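Local atomic coordinates of cysteine synthase (Fusobacterium nucleatum subsp. nucleatum strain ATCC 25586, PDB entry 5XEM), a protein that uses pyridoxal 5'-phosphate to produce hydrogen sulfide, and probably also makes L-cysteine from O-acetyl-L-serine and sulfide. Residues I199-S213 / Y236-D249. Sequence-based numbering, arbitrary orientation.
Sequences IKTFPVEPASSPLLS and YDGSLADDILVCED
Glu205 and Val246 stand side by side on one face of a parallel strand pair. The glutamate CB leaves the strand with CG turned between the backbone N and the carbonyl carbon (chi1 72°), and CG lies 3.9 Å from Val246 CG1. Beyond CG the chain is extended, which brings the carboxylate past Ile244, whose CG2 is 3.7 Å from Glu205 OE2. At the tip, OE1 takes the amide of Leu212 on its syn lone pair, while OE2 accepts from both the amide and the hydroxyl of Ser213, with Ser213 OG 2.6 Å from Glu205 OE2. A carboxylate suits this place because it meets amide N-H groups in the first turn of helix 211-214, where the helix dipole would probably favour negative charge. Branched at CB, Ile244 reaches both ways: CG2 lies against the carboxylate, and CD1 packs 3.8 Å from Pro203 CG and touches Leu212 CB. Leu212 sends CD1 to Tyr236, 3.6 Å from CZ. Strands 200-206 and 245-247 are neighbours in the mixed sheet of this fold type II PLP enzyme, joined by a beta-alpha-beta crossover that includes this short helix; strand 245-247 forms one edge of the sheet within the chain. Leu245 N bonds to Pro203 O, and Glu205 N to Leu245 O; Pro203 has no N-H to give, and Asp243 O beside its CD is buried without a partner. On the reverse face, Leu245 CD1 lies 3.6 Å from Phe202 CB. Just before strand 245-247, Asp242 pairs with Thr201 twice: its amide meets Thr201 O, and its OD2 receives Thr201 N at 2.9 Å on the anti side, while Lys193 forms a salt bridge with the same oxygen. At the far end, Ala207 N bonds to Cys247 O from above the carbonyl plane, and the small alanine CB fits 3.4 Å from Glu248 CD.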
loop_
_atom_site.group_PDB
_atom_site.type_symbol
_atom_site.label_atom_id
_atom_site.label_comp_id
_atom_site.label_asym_id
_atom_site.label_seq_id
_atom_site.Cartn_x
_atom_site.Cartn_y
_atom_site.Cartn_z
ATOM N N ILE A 199 -16.333 8.517 26.209
ATOM C CA ILE A 199 -16.176 7.754 24.959
ATOM C C ILE A 199 -16.521 6.294 25.244
ATOM O O ILE A 199 -16.163 5.769 26.315
ATOM C CB ILE A 199 -14.735 7.878 24.388
ATOM C CG1 ILE A 199 -14.675 7.379 22.935
ATOM C CG2 ILE A 199 -13.724 7.128 25.241
ATOM C CD1 ILE A 199 -13.291 7.466 22.324
ATOM N N LYS A 200 -17.237 5.672 24.307
ATOM C CA LYS A 200 -17.496 4.233 24.311
ATOM C C LYS A 200 -16.451 3.535 23.406
ATOM O O LYS A 200 -16.184 4.005 22.294
ATOM C CB LYS A 200 -18.919 3.933 23.821
ATOM C CG LYS A 200 -20.057 4.603 24.626
ATOM C CD LYS A 200 -20.112 4.099 26.057
ATOM C CE LYS A 200 -21.261 4.746 26.845
ATOM N NZ LYS A 200 -20.851 6.068 27.437
ATOM N N THR A 201 -15.873 2.435 23.891
ATOM C CA THR A 201 -14.843 1.689 23.157
ATOM C C THR A 201 -15.220 0.206 23.074
ATOM O O THR A 201 -15.519 -0.418 24.124
ATOM C CB THR A 201 -13.458 1.869 23.814
ATOM O OG1 THR A 201 -13.482 1.387 25.171
ATOM C CG2 THR A 201 -13.030 3.345 23.813
ATOM N N PHE A 202 -15.238 -0.341 21.846
ATOM C CA PHE A 202 -15.708 -1.699 21.617
ATOM C C PHE A 202 -14.720 -2.527 20.785
ATOM O O PHE A 202 -14.373 -2.098 19.681
ATOM C CB PHE A 202 -17.034 -1.706 20.865
ATOM C CG PHE A 202 -18.125 -0.880 21.507
ATOM C CD1 PHE A 202 -18.281 0.453 21.179
ATOM C CD2 PHE A 202 -19.015 -1.461 22.401
ATOM C CE1 PHE A 202 -19.283 1.209 21.760
ATOM C CE2 PHE A 202 -20.030 -0.703 22.981
ATOM C CZ PHE A 202 -20.171 0.622 22.652
ATOM N N PRO A 203 -14.325 -3.713 21.300
ATOM C CA PRO A 203 -13.624 -4.704 20.515
ATOM C C PRO A 203 -14.599 -5.502 19.657
ATOM O O PRO A 203 -15.794 -5.634 20.024
ATOM C CB PRO A 203 -12.986 -5.584 21.588
ATOM C CG PRO A 203 -14.007 -5.608 22.676
ATOM C CD PRO A 203 -14.667 -4.256 22.633
ATOM N N VAL A 204 -14.106 -6.033 18.526
ATOM C CA VAL A 204 -14.874 -6.913 17.680
ATOM C C VAL A 204 -14.134 -8.246 17.614
ATOM O O VAL A 204 -12.903 -8.278 17.546
ATOM C CB VAL A 204 -15.052 -6.363 16.235
ATOM C CG1 VAL A 204 -16.027 -7.262 15.471
ATOM C CG2 VAL A 204 -15.480 -4.886 16.233
ATOM N N GLU A 205 -14.880 -9.337 17.672
ATOM C CA GLU A 205 -14.313 -10.675 17.480
ATOM C C GLU A 205 -15.115 -11.425 16.426
ATOM O O GLU A 205 -16.217 -11.001 16.052
ATOM C CB GLU A 205 -14.265 -11.418 18.831
ATOM C CG GLU A 205 -15.611 -11.863 19.371
ATOM C CD GLU A 205 -15.512 -12.576 20.715
ATOM O OE1 GLU A 205 -14.376 -12.845 21.174
ATOM O OE2 GLU A 205 -16.577 -12.874 21.301
ATOM N N PRO A 206 -14.561 -12.520 15.885
ATOM C CA PRO A 206 -15.328 -13.264 14.893
ATOM C C PRO A 206 -16.551 -13.923 15.533
ATOM O O PRO A 206 -16.423 -14.572 16.588
ATOM C CB PRO A 206 -14.340 -14.335 14.414
ATOM C CG PRO A 206 -13.010 -13.826 14.786
ATOM C CD PRO A 206 -13.202 -13.044 16.032
ATOM N N ALA A 207 -17.696 -13.802 14.888
ATOM C CA ALA A 207 -18.905 -14.472 15.393
ATOM C C ALA A 207 -18.721 -15.974 15.501
ATOM O O ALA A 207 -19.298 -16.563 16.410
ATOM C CB ALA A 207 -20.133 -14.147 14.536
ATOM N N SER A 208 -17.948 -16.608 14.605
ATOM C CA SER A 208 -17.728 -18.062 14.695
ATOM C C SER A 208 -16.503 -18.456 15.552
ATOM O O SER A 208 -16.133 -19.631 15.633
ATOM C CB SER A 208 -17.638 -18.688 13.303
ATOM O OG SER A 208 -16.763 -17.963 12.504
ATOM N N SER A 209 -15.876 -17.479 16.183
ATOM C CA SER A 209 -14.913 -17.763 17.233
ATOM C C SER A 209 -15.075 -16.793 18.387
ATOM O O SER A 209 -14.170 -16.006 18.699
ATOM C CB SER A 209 -13.492 -17.748 16.702
ATOM O OG SER A 209 -12.643 -18.408 17.638
ATOM N N PRO A 210 -16.203 -16.914 19.096
ATOM C CA PRO A 210 -16.652 -15.930 20.046
ATOM C C PRO A 210 -16.104 -16.175 21.446
ATOM O O PRO A 210 -16.884 -16.371 22.409
ATOM C CB PRO A 210 -18.144 -16.116 19.983
ATOM C CG PRO A 210 -18.293 -17.585 19.877
ATOM C CD PRO A 210 -17.178 -18.019 18.990
ATOM N N LEU A 211 -14.782 -16.089 21.575
ATOM C CA LEU A 211 -14.130 -16.400 22.836
ATOM C C LEU A 211 -14.565 -15.459 23.957
ATOM O O LEU A 211 -14.877 -15.927 25.071
ATOM C CB LEU A 211 -12.593 -16.419 22.709
ATOM C CG LEU A 211 -11.818 -16.743 23.984
ATOM C CD1 LEU A 211 -12.296 -18.061 24.571
ATOM C CD2 LEU A 211 -10.302 -16.779 23.730
ATOM N N LEU A 212 -14.540 -14.166 23.683
ATOM C CA LEU A 212 -14.836 -13.149 24.696
ATOM C C LEU A 212 -16.309 -13.142 25.056
ATOM O O LEU A 212 -16.671 -12.898 26.235
ATOM C CB LEU A 212 -14.442 -11.746 24.205
ATOM C CG LEU A 212 -12.960 -11.525 23.822
ATOM C CD1 LEU A 212 -12.728 -10.086 23.367
ATOM C CD2 LEU A 212 -12.055 -11.864 24.989
ATOM N N SER A 213 -17.170 -13.383 24.073
ATOM C CA SER A 213 -18.605 -13.187 24.263
ATOM C C SER A 213 -19.292 -14.475 24.692
ATOM O O SER A 213 -20.271 -14.414 25.412
ATOM C CB SER A 213 -19.276 -12.591 23.016
ATOM O OG SER A 213 -19.110 -13.408 21.865
ATOM N N TYR A 236 -4.693 -7.957 26.047
ATOM C CA TYR A 236 -6.079 -7.557 25.955
ATOM C C TYR A 236 -6.562 -7.112 27.325
ATOM O O TYR A 236 -6.419 -7.861 28.310
ATOM C CB TYR A 236 -6.954 -8.718 25.465
ATOM C CG TYR A 236 -8.412 -8.380 25.449
ATOM C CD1 TYR A 236 -8.921 -7.472 24.538
ATOM C CD2 TYR A 236 -9.303 -8.930 26.401
ATOM C CE1 TYR A 236 -10.256 -7.148 24.528
ATOM C CE2 TYR A 236 -10.638 -8.593 26.401
ATOM C CZ TYR A 236 -11.117 -7.697 25.474
ATOM O OH TYR A 236 -12.454 -7.347 25.453
ATOM N N ASP A 237 -7.154 -5.927 27.379
ATOM C CA ASP A 237 -7.736 -5.398 28.610
ATOM C C ASP A 237 -9.255 -5.261 28.499
ATOM O O ASP A 237 -9.787 -4.259 28.016
ATOM C CB ASP A 237 -7.071 -4.070 29.006
ATOM C CG ASP A 237 -7.612 -3.523 30.330
ATOM O OD1 ASP A 237 -8.411 -4.232 30.981
ATOM O OD2 ASP A 237 -7.232 -2.388 30.701
ATOM N N GLY A 238 -9.959 -6.286 28.981
ATOM C CA GLY A 238 -11.408 -6.361 28.818
ATOM C C GLY A 238 -12.177 -5.371 29.678
ATOM O O GLY A 238 -13.356 -5.144 29.451
ATOM N N SER A 239 -11.508 -4.757 30.647
ATOM C CA SER A 239 -12.156 -3.736 31.479
ATOM C C SER A 239 -12.478 -2.478 30.673
ATOM O O SER A 239 -13.306 -1.660 31.088
ATOM C CB SER A 239 -11.294 -3.395 32.689
ATOM O OG SER A 239 -10.136 -2.670 32.317
ATOM N N LEU A 240 -11.841 -2.347 29.507
ATOM C CA LEU A 240 -12.072 -1.233 28.587
ATOM C C LEU A 240 -13.271 -1.449 27.662
ATOM O O LEU A 240 -13.753 -0.499 27.056
ATOM C CB LEU A 240 -10.800 -0.988 27.752
ATOM C CG LEU A 240 -9.553 -0.567 28.533
ATOM C CD1 LEU A 240 -8.296 -0.638 27.668
ATOM C CD2 LEU A 240 -9.733 0.850 29.081
ATOM N N ALA A 241 -13.769 -2.683 27.559
ATOM C CA ALA A 241 -14.815 -3.024 26.583
ATOM C C ALA A 241 -16.204 -2.667 27.081
ATOM O O ALA A 241 -16.686 -3.283 28.014
ATOM C CB ALA A 241 -14.778 -4.521 26.266
ATOM N N ASP A 242 -16.859 -1.719 26.432
ATOM C CA ASP A 242 -18.224 -1.365 26.801
ATOM C C ASP A 242 -19.253 -2.414 26.404
ATOM O O ASP A 242 -20.328 -2.476 26.997
ATOM C CB ASP A 242 -18.583 0.007 26.267
ATOM C CG ASP A 242 -17.875 1.108 27.018
ATOM O OD1 ASP A 242 -18.263 1.377 28.171
ATOM O OD2 ASP A 242 -16.910 1.694 26.471
ATOM N N ASP A 243 -18.915 -3.227 25.400
ATOM C CA ASP A 243 -19.652 -4.423 25.003
ATOM C C ASP A 243 -18.680 -5.172 24.075
ATOM O O ASP A 243 -17.666 -4.602 23.694
ATOM C CB ASP A 243 -20.919 -4.040 24.233
ATOM C CG ASP A 243 -21.958 -5.152 24.182
ATOM O OD1 ASP A 243 -21.724 -6.235 24.763
ATOM O OD2 ASP A 243 -23.001 -4.941 23.541
ATOM N N ILE A 244 -18.958 -6.425 23.762
ATOM C CA ILE A 244 -18.186 -7.189 22.763
ATOM C C ILE A 244 -19.047 -7.251 21.507
ATOM O O ILE A 244 -20.186 -7.707 21.550
ATOM C CB ILE A 244 -17.911 -8.634 23.197
ATOM C CG1 ILE A 244 -17.330 -8.727 24.622
ATOM C CG2 ILE A 244 -17.031 -9.326 22.155
ATOM C CD1 ILE A 244 -16.011 -8.027 24.868
ATOM N N LEU A 245 -18.512 -6.795 20.380
ATOM C CA LEU A 245 -19.218 -6.858 19.113
ATOM C C LEU A 245 -18.645 -8.024 18.317
ATOM O O LEU A 245 -17.510 -8.453 18.559
ATOM C CB LEU A 245 -19.071 -5.556 18.337
ATOM C CG LEU A 245 -19.420 -4.272 19.115
ATOM C CD1 LEU A 245 -19.189 -3.044 18.246
ATOM C CD2 LEU A 245 -20.852 -4.329 19.631
ATOM N N VAL A 246 -19.456 -8.536 17.406
ATOM C CA VAL A 246 -19.065 -9.634 16.563
ATOM C C VAL A 246 -19.405 -9.400 15.102
ATOM O O VAL A 246 -20.221 -8.538 14.769
ATOM C CB VAL A 246 -19.716 -10.954 17.020
ATOM C CG1 VAL A 246 -19.393 -11.221 18.482
ATOM C CG2 VAL A 246 -21.235 -10.940 16.757
ATOM N N CYS A 247 -18.796 -10.215 14.239
ATOM C CA CYS A 247 -19.128 -10.235 12.825
ATOM C C CYS A 247 -18.966 -11.639 12.256
ATOM O O CYS A 247 -17.982 -12.317 12.517
ATOM C CB CYS A 247 -18.248 -9.264 12.055
ATOM S SG CYS A 247 -18.757 -9.023 10.337
ATOM N N GLU A 248 -19.959 -12.073 11.495
ATOM C CA GLU A 248 -19.891 -13.329 10.744
ATOM C C GLU A 248 -18.940 -13.214 9.544
ATOM O O GLU A 248 -18.733 -12.141 8.999
ATOM C CB GLU A 248 -21.294 -13.764 10.284
ATOM C CG GLU A 248 -22.293 -14.008 11.430
ATOM C CD GLU A 248 -22.168 -15.388 12.088
ATOM O OE1 GLU A 248 -21.304 -16.201 11.698
ATOM O OE2 GLU A 248 -22.968 -15.674 13.006
ATOM N N ASP A 249 -18.376 -14.336 9.148
ATOM C CA ASP A 249 -17.440 -14.374 8.021
ATOM C C ASP A 249 -18.047 -13.754 6.761
ATOM O O ASP A 249 -17.422 -12.914 6.135
ATOM C CB ASP A 249 -17.062 -15.812 7.707
ATOM C CG ASP A 249 -16.218 -16.482 8.787
ATOM O OD1 ASP A 249 -15.648 -15.773 9.675
ATOM O OD2 ASP A 249 -16.102 -17.720 8.726
HETATM O O HOH W 1 -16.841 -15.007 12.171
HETATM O O HOH W 2 -18.966 -16.832 10.512
#